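Local coordinates for glycosylation Associate Protein 2 (Streptococcus agalactiae serotype V, PDB 6OYC) that probably takes part, together with its partners Gap1 and Gap3, in the glycosylation and accessory Sec secretion of a serine-rich adhesin, and is built around an alpha/beta-hydrolase-like domain, at residues Y176-S181 with L257-G262. Sequence-based numbering, arbitrary orientation.
Sequences YNIPFS and LHRRNG
Ile178 and Pro179 rest on the long side chain of Arg259 where two beta sheets pack face to face, as in a beta sandwich: the axes of strand 178-180 and strand 257-262 approach to 8.9 Å, running the same way at 22°, and each strand belongs to a different antiparallel sheet. CG2 is the Ile178 atom that meets Arg259. Ile178 CG2 sits 3.7 Å from Arg259 CD and nearly as close to its CB and CG, so one methyl follows the aliphatic stem while the two side chains run past each other in opposite senses. The other branch of Ile178 reaches back toward the start of strand 257-262, where Ile178 CD1 meets Leu257 CD2 at 4.1 Å. Beyond the stem, Pro179 CD lies over one face of the Arg259 guanidinium, 3.7 Å above its plane and off centre toward the rim, the two side chains crossing at about a right angle. CD and CG of Pro179 both lie 3.8 Å from Arg259 NH2. With CG between the backbone N and carbonyl carbon (chi1 66°) and the chain bent at chi2 (102°), the guanidinium comes to lie against Pro179 CD. Leu188 of strand 185-195 and Leu135 of strand 132-135 touch both Ile178 and Arg259, adding apolar contacts around the stem. Backbone bonds pair Ile178 with Leu240 and Arg259 with Glu133, tying each strand into its own sheet. Arg259 NH2 also donates a hydrogen bond to O3 of a bound glycerol, probably from the crystallisation liquor, whose O1 accepts one from Asn261 ND2.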
loop_
_atom_site.group_PDB
_atom_site.type_symbol
_atom_site.label_atom_id
_atom_site.label_comp_id
_atom_site.label_asym_id
_atom_site.label_seq_id
_atom_site.Cartn_x
_atom_site.Cartn_y
_atom_site.Cartn_z
ATOM N N TYR B 176 6.585 -0.034 -24.128
ATOM C CA TYR B 176 5.186 0.366 -24.025
ATOM C C TYR B 176 5.025 1.736 -23.382
ATOM O O TYR B 176 5.931 2.265 -22.736
ATOM C CB TYR B 176 4.381 -0.675 -23.243
ATOM C CG TYR B 176 4.229 -1.933 -24.043
ATOM C CD1 TYR B 176 3.243 -2.039 -25.015
ATOM C CD2 TYR B 176 5.104 -3.004 -23.866
ATOM C CE1 TYR B 176 3.111 -3.189 -25.768
ATOM C CE2 TYR B 176 4.976 -4.155 -24.617
ATOM C CZ TYR B 176 3.985 -4.244 -25.571
ATOM O OH TYR B 176 3.866 -5.398 -26.330
ATOM N N ASN B 177 3.841 2.304 -23.557
ATOM C CA ASN B 177 3.545 3.616 -23.010
ATOM C C ASN B 177 2.744 3.493 -21.725
ATOM O O ASN B 177 1.999 2.530 -21.516
ATOM C CB ASN B 177 2.793 4.466 -24.031
ATOM C CG ASN B 177 3.600 4.660 -25.310
ATOM O OD1 ASN B 177 3.209 4.202 -26.388
ATOM N ND2 ASN B 177 4.755 5.313 -25.183
ATOM N N ILE B 178 2.904 4.489 -20.867
ATOM C CA ILE B 178 2.272 4.547 -19.556
ATOM C C ILE B 178 1.160 5.583 -19.621
ATOM O O ILE B 178 1.442 6.758 -19.895
ATOM C CB ILE B 178 3.285 4.913 -18.470
ATOM C CG1 ILE B 178 4.438 3.917 -18.470
ATOM C CG2 ILE B 178 2.613 4.935 -17.119
ATOM C CD1 ILE B 178 5.532 4.277 -17.497
ATOM N N PRO B 179 -0.094 5.208 -19.373
ATOM C CA PRO B 179 -1.179 6.195 -19.347
ATOM C C PRO B 179 -0.866 7.325 -18.377
ATOM O O PRO B 179 -0.464 7.099 -17.241
ATOM C CB PRO B 179 -2.390 5.378 -18.874
ATOM C CG PRO B 179 -2.025 3.937 -19.159
ATOM C CD PRO B 179 -0.541 3.868 -18.956
ATOM N N PHE B 180 -1.040 8.547 -18.845
ATOM C CA PHE B 180 -0.765 9.735 -18.059
ATOM C C PHE B 180 -2.060 10.515 -17.919
ATOM O O PHE B 180 -2.651 10.926 -18.920
ATOM C CB PHE B 180 0.314 10.586 -18.732
ATOM C CG PHE B 180 0.719 11.795 -17.945
ATOM C CD1 PHE B 180 -0.038 12.958 -17.995
ATOM C CD2 PHE B 180 1.864 11.769 -17.162
ATOM C CE1 PHE B 180 0.334 14.070 -17.278
ATOM C CE2 PHE B 180 2.251 12.881 -16.449
ATOM C CZ PHE B 180 1.488 14.037 -16.507
ATOM N N SER B 181 -2.492 10.724 -16.687
ATOM C CA SER B 181 -3.748 11.397 -16.427
ATOM C C SER B 181 -3.523 12.882 -16.180
ATOM O O SER B 181 -2.504 13.302 -15.621
ATOM C CB SER B 181 -4.439 10.768 -15.215
ATOM O OG SER B 181 -5.563 11.536 -14.796
ATOM N N LEU B 257 9.667 -1.178 -12.938
ATOM C CA LEU B 257 9.301 0.233 -12.927
ATOM C C LEU B 257 7.833 0.316 -12.520
ATOM O O LEU B 257 6.954 -0.153 -13.252
ATOM C CB LEU B 257 9.545 0.873 -14.297
ATOM C CG LEU B 257 8.848 2.209 -14.557
ATOM C CD1 LEU B 257 9.412 3.275 -13.617
ATOM C CD2 LEU B 257 9.012 2.648 -16.020
ATOM N N HIS B 258 7.570 0.902 -11.350
ATOM C CA HIS B 258 6.218 1.061 -10.831
ATOM C C HIS B 258 5.615 2.349 -11.344
ATOM O O HIS B 258 6.281 3.391 -11.363
ATOM C CB HIS B 258 6.203 1.107 -9.302
ATOM C CG HIS B 258 6.790 -0.099 -8.651
ATOM N ND1 HIS B 258 6.015 -1.134 -8.177
ATOM C CD2 HIS B 258 8.073 -0.426 -8.367
ATOM C CE1 HIS B 258 6.796 -2.053 -7.637
ATOM N NE2 HIS B 258 8.048 -1.645 -7.734
ATOM N N ARG B 259 4.325 2.298 -11.676
ATOM C CA ARG B 259 3.565 3.512 -11.945
ATOM C C ARG B 259 2.254 3.467 -11.174
ATOM O O ARG B 259 1.587 2.432 -11.138
ATOM C CB ARG B 259 3.317 3.689 -13.447
ATOM C CG ARG B 259 2.422 2.631 -14.089
ATOM C CD ARG B 259 1.055 3.224 -14.281
ATOM N NE ARG B 259 0.225 2.399 -15.137
ATOM C CZ ARG B 259 -1.087 2.561 -15.277
ATOM N NH1 ARG B 259 -1.717 3.526 -14.610
ATOM N NH2 ARG B 259 -1.764 1.767 -16.084
ATOM N N ARG B 260 1.889 4.589 -10.546
ATOM C CA ARG B 260 0.785 4.630 -9.589
ATOM C C ARG B 260 -0.045 5.892 -9.770
ATOM O O ARG B 260 0.472 6.954 -10.142
ATOM C CB ARG B 260 1.301 4.567 -8.130
ATOM C CG ARG B 260 1.979 3.248 -7.786
ATOM C CD ARG B 260 2.834 3.301 -6.509
ATOM N NE ARG B 260 3.601 2.063 -6.370
ATOM C CZ ARG B 260 4.815 1.996 -5.841
ATOM N NH1 ARG B 260 5.396 3.096 -5.380
ATOM N NH2 ARG B 260 5.438 0.828 -5.754
ATOM N N ASN B 261 -1.347 5.775 -9.492
ATOM C CA ASN B 261 -2.161 6.970 -9.283
ATOM C C ASN B 261 -1.700 7.625 -7.983
ATOM O O ASN B 261 -1.776 7.010 -6.913
ATOM C CB ASN B 261 -3.647 6.628 -9.210
ATOM C CG ASN B 261 -4.214 6.051 -10.517
ATOM O OD1 ASN B 261 -3.511 5.897 -11.532
ATOM N ND2 ASN B 261 -5.500 5.715 -10.484
ATOM N N GLY B 262 -1.198 8.855 -8.078
ATOM C CA GLY B 262 -0.564 9.513 -6.950
ATOM C C GLY B 262 -1.370 10.671 -6.391
ATOM O O GLY B 262 -2.227 11.250 -7.067
#